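Local coordinates for 2-oxoglutarate dehydrogenase E3 component (Thermus thermophilus, PDB 2EQ7), which probably catalyses the NAD(+)-dependent oxidation of protein-bound dihydrolipoyl groups back to lipoyl, using one FAD per subunit, at residues Leu170-Gly175 / Ala191-Leu196; Val195-Asp200 / Ile225-Arg230; Pro204-Glu209 / Ile346-Tyr351. All blocks are in the same frame, centred on the assembly; numbering follows the deposited sequence.

In the fold
Interactions 1 and 2 build neighbouring parts of one parallel sheet and share Val195 and Leu196 on strand 192-196, which pairs with 169-173 in the first and 224-226 in the second. Interaction 1 is buried and runs on regular backbone bonds with aliphatic cover; interaction 2 is only partly buried, and there the pairing gives way to turns, a carboxylate and charged side chains beside the NAD. The two meet where Glu197 OE1 takes up the Gly175 amide. Interaction 3, with centres about 22 and 19 Å away, is buried too but small and apolar: a methionine lies on an antiparallel sheet in the dimerisation-family region.

Interaction 1. Residues Leu170-Gly175 / Ala191-Leu196; sequences LIVVGG and AEVIVL. With NAD (nicotinamide-adenine-dinucleotide), chain E.
Leu170 and Val172 turn their peptide groups toward strand 192-196 and zip it alongside in parallel. Leu170 N donates a hydrogen bond to Glu192 O, and Leu170 O accepts one from Ile194 N; one step on, Val172 N reaches Ile194 O at 2.8 Å while Leu196 N bonds to Val172 O, with an N-H...O angle of 173°. The alternate residues Ile171 and Val173 bond the other way, both using Leu257 of strand 255-258.

Side chains alternate between the two faces. Leu196 shows the packing from CB to tip: its CB sits 3.9 Å from Val172 O, and chi1 of -55° keeps CG anti to the carbonyl carbon. The nearly straight chi2 then carries CD1 to the branch methyl of Ile171, 3.8 Å from its CG2, the two side chains meeting at a slant. Val243 and Leu245 of strand 240-245 cover the same leucine. On the reverse face, Val172 CB lies 4.1 Å from Val195 CG2, and its CG2 methyl turns back to Val193 CG1. Helix 177-188 packs on this side, with Trp186 against Leu170 and His187 against Val193.

Past Val173 the strand opens into a glycine turn. Gly174 N still bonds to Leu196 O, the last of the pairing, and that carbonyl also faces the adenine, 3.5 Å from NAD C2A. With no side chain in the way, Gly174 CA comes within 3.4 Å of the ribose oxygen NAD O4B. Val195 CG1 packs 3.8 Å from Gly175 CA, filling in beneath the turn. Strand, glycine-rich turn, helix 177-188 and returning strand 192-196 make up the beta-alpha-beta unit of a Rossmann fold, and Gly174 opens its GxGxxG fingerprint, here occupied by NAD.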
# COMPACT_ATOMS: atom_id res chain seq x y z
N LEU A 170 24.76 20.40 -7.45
CA LEU A 170 24.56 19.32 -8.40
C LEU A 170 23.60 19.79 -9.48
O LEU A 170 22.53 20.31 -9.18
CB LEU A 170 23.95 18.09 -7.70
CG LEU A 170 23.42 16.99 -8.65
CD1 LEU A 170 24.58 16.34 -9.39
CD2 LEU A 170 22.64 15.95 -7.85
N ILE A 171 24.00 19.64 -10.74
CA ILE A 171 23.12 20.01 -11.83
C ILE A 171 22.68 18.70 -12.46
O ILE A 171 23.51 17.83 -12.73
CB ILE A 171 23.82 20.89 -12.90
CG1 ILE A 171 24.05 22.29 -12.34
CG2 ILE A 171 22.95 20.96 -14.16
CD1 ILE A 171 24.74 23.23 -13.32
N VAL A 172 21.38 18.56 -12.65
CA VAL A 172 20.81 17.36 -13.25
C VAL A 172 20.28 17.75 -14.63
O VAL A 172 19.42 18.62 -14.75
CB VAL A 172 19.63 16.82 -12.41
CG1 VAL A 172 19.02 15.59 -13.08
CG2 VAL A 172 20.11 16.49 -11.00
N VAL A 173 20.82 17.11 -15.66
CA VAL A 173 20.37 17.39 -17.02
C VAL A 173 19.35 16.31 -17.36
O VAL A 173 19.70 15.14 -17.52
CB VAL A 173 21.53 17.34 -18.01
CG1 VAL A 173 21.02 17.63 -19.42
CG2 VAL A 173 22.61 18.35 -17.60
N GLY A 174 18.09 16.72 -17.47
CA GLY A 174 17.03 15.78 -17.78
C GLY A 174 16.09 15.66 -16.59
O GLY A 174 16.49 15.20 -15.52
N GLY A 175 14.83 16.06 -16.78
CA GLY A 175 13.87 15.99 -15.70
C GLY A 175 12.98 14.76 -15.75
O GLY A 175 11.76 14.86 -15.57
N ALA A 191 22.85 19.26 -0.87
CA ALA A 191 23.29 19.81 -2.15
C ALA A 191 22.30 20.81 -2.74
O ALA A 191 21.09 20.67 -2.57
CB ALA A 191 23.50 18.66 -3.15
N GLU A 192 22.83 21.84 -3.41
CA GLU A 192 21.98 22.80 -4.11
C GLU A 192 21.70 22.03 -5.38
O GLU A 192 22.64 21.69 -6.09
CB GLU A 192 22.73 24.05 -4.55
CG GLU A 192 22.86 25.17 -3.56
CD GLU A 192 23.30 26.47 -4.24
OE1 GLU A 192 23.37 27.51 -3.55
OE2 GLU A 192 23.57 26.44 -5.46
N VAL A 193 20.43 21.77 -5.69
CA VAL A 193 20.14 21.00 -6.89
C VAL A 193 19.38 21.78 -7.96
O VAL A 193 18.35 22.40 -7.68
CB VAL A 193 19.36 19.72 -6.52
CG1 VAL A 193 19.00 18.93 -7.78
CG2 VAL A 193 20.20 18.88 -5.58
N ILE A 194 19.90 21.74 -9.18
CA ILE A 194 19.28 22.42 -10.31
C ILE A 194 18.96 21.40 -11.38
O ILE A 194 19.85 20.73 -11.89
CB ILE A 194 20.21 23.48 -10.93
CG1 ILE A 194 20.56 24.55 -9.89
CG2 ILE A 194 19.54 24.10 -12.15
CD1 ILE A 194 21.58 25.57 -10.38
N VAL A 195 17.68 21.27 -11.72
CA VAL A 195 17.26 20.33 -12.75
C VAL A 195 16.92 21.10 -14.01
O VAL A 195 16.10 22.02 -13.99
CB VAL A 195 16.02 19.53 -12.31
CG1 VAL A 195 15.60 18.57 -13.43
CG2 VAL A 195 16.33 18.77 -11.03
N LEU A 196 17.57 20.73 -15.11
CA LEU A 196 17.35 21.39 -16.40
C LEU A 196 16.60 20.42 -17.32
O LEU A 196 17.09 19.33 -17.61
CB LEU A 196 18.70 21.77 -17.02
CG LEU A 196 19.61 22.64 -16.15
CD1 LEU A 196 20.98 22.76 -16.80
CD2 LEU A 196 18.99 24.02 -15.94
PA NAD E . 13.62 9.85 -19.20
O1A NAD E . 13.03 9.64 -20.53
O2A NAD E . 12.65 9.20 -18.09
O5B NAD E . 13.77 11.43 -18.92
C5B NAD E . 14.67 12.00 -19.87
C4B NAD E . 14.46 13.52 -19.88
O4B NAD E . 15.63 14.19 -20.38
C3B NAD E . 13.28 13.89 -20.78
O3B NAD E . 12.25 14.53 -20.01
C2B NAD E . 13.91 14.82 -21.84
O2B NAD E . 13.01 15.83 -22.29
C1B NAD E . 15.16 15.36 -21.09
N9A NAD E . 16.20 15.86 -22.01
C8A NAD E . 16.67 15.26 -23.16
N7A NAD E . 17.59 15.99 -23.71
C5A NAD E . 17.78 17.11 -22.96
C6A NAD E . 18.64 18.25 -23.05
N6A NAD E . 19.53 18.39 -24.09
N1A NAD E . 18.55 19.20 -22.08
C2A NAD E . 17.69 19.09 -21.06
N3A NAD E . 16.88 18.03 -20.95
C4A NAD E . 16.89 17.03 -21.86
O3 NAD E . 15.08 9.14 -19.20
PN NAD E . 15.55 8.63 -17.71
O1N NAD E . 14.93 9.51 -16.61
O2N NAD E . 17.10 8.72 -17.63
O5D NAD E . 15.10 7.10 -17.44
C5D NAD E . 15.26 6.33 -18.64
C4D NAD E . 14.26 5.16 -18.65
O4D NAD E . 14.32 4.39 -17.40
C3D NAD E . 12.81 5.66 -18.82
O3D NAD E . 12.14 4.92 -19.85
C2D NAD E . 12.17 5.47 -17.44
O2D NAD E . 10.78 5.16 -17.53
C1D NAD E . 12.99 4.35 -16.78
N1N NAD E . 13.06 4.59 -15.31
C2N NAD E . 12.01 4.26 -14.54
C3N NAD E . 12.05 4.48 -13.13
C7N NAD E . 10.91 4.13 -12.26
O7N NAD E . 9.90 3.68 -12.74
N7N NAD E . 10.99 4.33 -10.92
C4N NAD E . 13.23 5.07 -12.58
C5N NAD E . 14.29 5.40 -13.42
C6N NAD E . 14.18 5.15 -14.80

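Interaction 2. Residues Val195-Asp200 / Ile225-Arg230; sequences VLEYMD and IRTGVR. With NAD (nicotinamide-adenine-dinucleotide), chain E.
Glu197 is gripped through its backbone by the neighbouring segment: its N bonds to Arg226 O at 2.9 Å, and its O accepts Val229 N at 2.8 Å. Here strands 192-196 and 224-226 of the Rossmann sheet run out side by side, and Glu197 is the acidic residue near the C-terminal end of the second Rossmann strand, a position that commonly binds the adenine ribose of NAD. With chi1 at 168° and a bend at chi2, its carboxylate leads away from residues 225-230 to the ribose, OE1 accepting from NAD O3B and OE2 from NAD O2B. Met199 N also donates to OE2, on the anti side, and helps to fix the group's rotation.

Farther along, Gly228 N approaches Met199 O from above the carbonyl plane, at 2.9 Å. A water joins Asp200 OD2 to Thr227 OG1. Back on the strands, Arg226 N bonds almost straight to Val195 O, and the arginine's chain lies alongside Leu196 while its guanidinium pairs with Glu249. Leu196 CD2 also nears Val229 CG1. Nearer the solvent, Tyr198 and Arg230 run side by side with ring and guanidinium planes 81° apart, and Arg230 CB comes to 3.4 Å from Tyr198 CD1.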
# COMPACT_ATOMS: atom_id res chain seq x y z
N VAL A 195 17.68 21.27 -11.72
CA VAL A 195 17.26 20.33 -12.75
C VAL A 195 16.92 21.10 -14.01
O VAL A 195 16.10 22.02 -13.99
CB VAL A 195 16.02 19.53 -12.31
CG1 VAL A 195 15.60 18.57 -13.43
CG2 VAL A 195 16.33 18.77 -11.03
N LEU A 196 17.57 20.73 -15.11
CA LEU A 196 17.35 21.39 -16.40
C LEU A 196 16.60 20.42 -17.32
O LEU A 196 17.09 19.33 -17.61
CB LEU A 196 18.70 21.77 -17.02
CG LEU A 196 19.61 22.64 -16.15
CD1 LEU A 196 20.98 22.76 -16.80
CD2 LEU A 196 18.99 24.02 -15.94
N GLU A 197 15.42 20.84 -17.77
CA GLU A 197 14.58 20.01 -18.63
C GLU A 197 14.24 20.72 -19.94
O GLU A 197 13.81 21.87 -19.94
CB GLU A 197 13.30 19.65 -17.87
CG GLU A 197 12.19 19.03 -18.71
CD GLU A 197 12.61 17.76 -19.40
OE1 GLU A 197 13.18 16.87 -18.73
OE2 GLU A 197 12.35 17.64 -20.62
N TYR A 198 14.45 20.01 -21.04
CA TYR A 198 14.19 20.54 -22.38
C TYR A 198 12.72 20.80 -22.66
O TYR A 198 12.35 21.85 -23.20
CB TYR A 198 14.74 19.55 -23.42
CG TYR A 198 14.44 19.93 -24.86
CD1 TYR A 198 14.94 21.10 -25.41
CD2 TYR A 198 13.66 19.10 -25.67
CE1 TYR A 198 14.67 21.45 -26.74
CE2 TYR A 198 13.39 19.43 -26.99
CZ TYR A 198 13.90 20.61 -27.52
OH TYR A 198 13.64 20.94 -28.83
N MET A 199 11.87 19.84 -22.31
CA MET A 199 10.43 19.98 -22.54
C MET A 199 9.77 20.94 -21.56
O MET A 199 10.40 21.43 -20.62
CB MET A 199 9.75 18.61 -22.46
CG MET A 199 10.25 17.61 -23.50
SD MET A 199 10.03 18.16 -25.22
CE MET A 199 8.45 17.44 -25.61
N ASP A 200 8.49 21.22 -21.79
CA ASP A 200 7.72 22.13 -20.96
C ASP A 200 7.18 21.49 -19.69
O ASP A 200 6.48 22.14 -18.91
CB ASP A 200 6.56 22.72 -21.77
CG ASP A 200 7.02 23.79 -22.75
OD1 ASP A 200 6.18 24.24 -23.57
OD2 ASP A 200 8.20 24.19 -22.71
N ILE A 225 13.91 23.90 -10.64
CA ILE A 225 13.53 23.13 -11.82
C ILE A 225 13.22 24.10 -12.95
O ILE A 225 12.27 24.88 -12.88
CB ILE A 225 12.28 22.25 -11.55
CG1 ILE A 225 12.59 21.25 -10.44
CG2 ILE A 225 11.88 21.52 -12.83
CD1 ILE A 225 11.42 20.38 -10.04
N ARG A 226 14.05 24.07 -13.98
CA ARG A 226 13.88 24.94 -15.13
C ARG A 226 13.51 24.12 -16.36
O ARG A 226 14.32 23.35 -16.86
CB ARG A 226 15.17 25.73 -15.38
CG ARG A 226 15.59 26.64 -14.23
CD ARG A 226 16.95 27.30 -14.48
NE ARG A 226 16.97 28.04 -15.75
CZ ARG A 226 18.02 28.70 -16.22
NH1 ARG A 226 19.16 28.72 -15.54
NH2 ARG A 226 17.94 29.33 -17.39
N THR A 227 12.28 24.29 -16.83
CA THR A 227 11.82 23.57 -18.02
C THR A 227 12.03 24.47 -19.23
O THR A 227 12.31 25.66 -19.09
CB THR A 227 10.32 23.21 -17.91
OG1 THR A 227 9.56 24.40 -17.66
CG2 THR A 227 10.09 22.21 -16.78
N GLY A 228 11.89 23.89 -20.42
CA GLY A 228 12.06 24.64 -21.65
C GLY A 228 13.51 25.07 -21.83
O GLY A 228 13.78 26.08 -22.49
N VAL A 229 14.43 24.30 -21.26
CA VAL A 229 15.85 24.60 -21.34
C VAL A 229 16.63 23.48 -22.02
O VAL A 229 16.68 22.36 -21.52
CB VAL A 229 16.45 24.79 -19.92
CG1 VAL A 229 17.96 24.95 -20.01
CG2 VAL A 229 15.83 26.01 -19.27
N ARG A 230 17.23 23.77 -23.16
CA ARG A 230 18.01 22.75 -23.86
C ARG A 230 19.48 22.90 -23.53
O ARG A 230 20.10 23.92 -23.85
CB ARG A 230 17.81 22.84 -25.37
CG ARG A 230 18.53 21.74 -26.15
CD ARG A 230 18.12 21.72 -27.62
NE ARG A 230 18.61 22.88 -28.35
CZ ARG A 230 19.82 22.98 -28.89
NH1 ARG A 230 20.68 21.98 -28.78
NH2 ARG A 230 20.17 24.08 -29.55
PA NAD E . 13.62 9.85 -19.20
O1A NAD E . 13.03 9.64 -20.53
O2A NAD E . 12.65 9.20 -18.09
O5B NAD E . 13.77 11.43 -18.92
C5B NAD E . 14.67 12.00 -19.87
C4B NAD E . 14.46 13.52 -19.88
O4B NAD E . 15.63 14.19 -20.38
C3B NAD E . 13.28 13.89 -20.78
O3B NAD E . 12.25 14.53 -20.01
C2B NAD E . 13.91 14.82 -21.84
O2B NAD E . 13.01 15.83 -22.29
C1B NAD E . 15.16 15.36 -21.09
N9A NAD E . 16.20 15.86 -22.01
C8A NAD E . 16.67 15.26 -23.16
N7A NAD E . 17.59 15.99 -23.71
C5A NAD E . 17.78 17.11 -22.96
C6A NAD E . 18.64 18.25 -23.05
N6A NAD E . 19.53 18.39 -24.09
N1A NAD E . 18.55 19.20 -22.08
C2A NAD E . 17.69 19.09 -21.06
N3A NAD E . 16.88 18.03 -20.95
C4A NAD E . 16.89 17.03 -21.86
O3 NAD E . 15.08 9.14 -19.20
PN NAD E . 15.55 8.63 -17.71
O1N NAD E . 14.93 9.51 -16.61
O2N NAD E . 17.10 8.72 -17.63
O5D NAD E . 15.10 7.10 -17.44
C5D NAD E . 15.26 6.33 -18.64
C4D NAD E . 14.26 5.16 -18.65
O4D NAD E . 14.32 4.39 -17.40
C3D NAD E . 12.81 5.66 -18.82
O3D NAD E . 12.14 4.92 -19.85
C2D NAD E . 12.17 5.47 -17.44
O2D NAD E . 10.78 5.16 -17.53
C1D NAD E . 12.99 4.35 -16.78
N1N NAD E . 13.06 4.59 -15.31
C2N NAD E . 12.01 4.26 -14.54
C3N NAD E . 12.05 4.48 -13.13
C7N NAD E . 10.91 4.13 -12.26
O7N NAD E . 9.90 3.68 -12.74
N7N NAD E . 10.99 4.33 -10.92
C4N NAD E . 13.23 5.07 -12.58
C5N NAD E . 14.29 5.40 -13.42
C6N NAD E . 14.18 5.15 -14.80
O HOH W 1 8.85 25.65 -19.98

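Interaction 3. Residues Pro204-Glu209 / Ile346-Tyr351; sequences PTMDLE and IAAVGY
Met206 brings its backbone past Ala348 with 5.8 Å between the two CA atoms, the closest pair of CA atoms between the segments. Residues 204-207 form the loop that leads into helix 208-221, whereas 346-350 is extended strand; the two cross without pairing, and the contact rests on van der Waals packing, chiefly of apolar side chains. The strand's alternation decides what the loop meets: Ile346 and Ala348 direct their CB atoms at it, while Ala347 points to the far side of the sheet.

Met206 carries the contact. Its CG stands anti to the carbonyl carbon (chi1 -64°), and further bends at chi2 and chi3 fold the thioether down along the strand. CG is 4.0 Å from Ile346 CG2, and SD lies 3.8 Å from that same methyl, the two side chains meeting at an angle. SD also rests 3.8 Å from Ala347 C, on the strand backbone itself. The end methyl moves one residue on, with Met206 CE 3.7 Å from Ala348 CB. Farther out, Thr205 O only grazes the same Ala348 CB.

Immediately after the methionine, Asp207 is the N-cap of helix 208-221. Its OD1 accepts a weak bond from Glu209 N and is also salt-bridged to Lys387, while OD2 receives the amide of Glu353; the helix start is therefore tied by polar bonds to the region whose strand Met206 touches.

Around the contact, Ile346 is covered by Val210, Ala214 and Phe218 of helix 208-221, and Met206 also touches Ser211 there and Ser338 of strand 337-340. The NAD-binding part thus packs against the antiparallel sheet, whose strand 345-350 runs between strands 337-340 and 397-404, with helix 353-359 following just beyond Tyr351.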
# COMPACT_ATOMS: atom_id res chain seq x y z
N PRO A 204 7.94 12.70 -18.17
CA PRO A 204 7.20 12.44 -19.41
C PRO A 204 6.24 11.24 -19.44
O PRO A 204 5.35 11.20 -20.28
CB PRO A 204 8.31 12.32 -20.45
CG PRO A 204 9.44 11.74 -19.66
CD PRO A 204 9.39 12.57 -18.40
N THR A 205 6.41 10.27 -18.54
CA THR A 205 5.53 9.11 -18.55
C THR A 205 4.33 9.25 -17.61
O THR A 205 3.47 8.37 -17.58
CB THR A 205 6.27 7.81 -18.17
OG1 THR A 205 6.80 7.92 -16.84
CG2 THR A 205 7.41 7.54 -19.15
N MET A 206 4.29 10.34 -16.86
CA MET A 206 3.18 10.56 -15.93
C MET A 206 2.06 11.33 -16.62
O MET A 206 2.24 11.87 -17.71
CB MET A 206 3.67 11.36 -14.72
CG MET A 206 4.71 10.66 -13.85
SD MET A 206 4.04 9.20 -13.02
CE MET A 206 4.78 7.89 -13.94
N ASP A 207 0.90 11.36 -15.97
CA ASP A 207 -0.23 12.11 -16.48
C ASP A 207 0.22 13.57 -16.36
O ASP A 207 0.89 13.92 -15.40
CB ASP A 207 -1.47 11.82 -15.62
CG ASP A 207 -2.63 12.72 -15.94
OD1 ASP A 207 -2.76 13.77 -15.27
OD2 ASP A 207 -3.41 12.39 -16.86
N LEU A 208 -0.13 14.40 -17.33
CA LEU A 208 0.31 15.80 -17.30
C LEU A 208 -0.06 16.56 -16.03
O LEU A 208 0.76 17.32 -15.51
CB LEU A 208 -0.21 16.55 -18.53
CG LEU A 208 0.29 17.98 -18.70
CD1 LEU A 208 1.83 18.01 -18.75
CD2 LEU A 208 -0.29 18.56 -19.99
N GLU A 209 -1.27 16.37 -15.53
CA GLU A 209 -1.67 17.07 -14.31
C GLU A 209 -0.74 16.68 -13.18
O GLU A 209 -0.35 17.52 -12.35
CB GLU A 209 -3.11 16.72 -13.91
CG GLU A 209 -3.61 17.60 -12.77
CD GLU A 209 -4.98 17.20 -12.25
OE1 GLU A 209 -5.47 17.91 -11.34
OE2 GLU A 209 -5.55 16.20 -12.73
N ILE A 346 5.06 9.46 -6.82
CA ILE A 346 4.30 9.86 -8.00
C ILE A 346 4.05 8.56 -8.75
O ILE A 346 4.96 7.75 -8.91
CB ILE A 346 5.13 10.79 -8.89
CG1 ILE A 346 5.74 11.91 -8.03
CG2 ILE A 346 4.25 11.39 -9.98
CD1 ILE A 346 6.80 12.73 -8.74
N ALA A 347 2.82 8.35 -9.21
CA ALA A 347 2.52 7.11 -9.90
C ALA A 347 1.49 7.20 -11.01
O ALA A 347 0.66 8.12 -11.05
CB ALA A 347 2.09 6.05 -8.88
N ALA A 348 1.55 6.23 -11.92
CA ALA A 348 0.63 6.16 -13.04
C ALA A 348 0.39 4.70 -13.40
O ALA A 348 1.29 3.87 -13.29
CB ALA A 348 1.21 6.90 -14.24
N VAL A 349 -0.83 4.39 -13.81
CA VAL A 349 -1.16 3.05 -14.26
C VAL A 349 -2.23 3.24 -15.33
O VAL A 349 -3.15 4.04 -15.16
CB VAL A 349 -1.69 2.15 -13.10
CG1 VAL A 349 -3.05 2.62 -12.63
CG2 VAL A 349 -1.73 0.69 -13.56
N GLY A 350 -2.09 2.54 -16.45
CA GLY A 350 -3.07 2.68 -17.52
C GLY A 350 -2.85 3.94 -18.35
O GLY A 350 -1.75 4.50 -18.36
N TYR A 351 -3.90 4.39 -19.03
CA TYR A 351 -3.81 5.58 -19.88
C TYR A 351 -3.86 6.91 -19.12
O TYR A 351 -4.58 7.04 -18.14
CB TYR A 351 -4.96 5.62 -20.90
CG TYR A 351 -5.03 4.45 -21.85
CD1 TYR A 351 -5.85 3.36 -21.58
CD2 TYR A 351 -4.31 4.46 -23.04
CE1 TYR A 351 -5.95 2.29 -22.47
CE2 TYR A 351 -4.40 3.40 -23.94
CZ TYR A 351 -5.22 2.32 -23.65
OH TYR A 351 -5.32 1.27 -24.55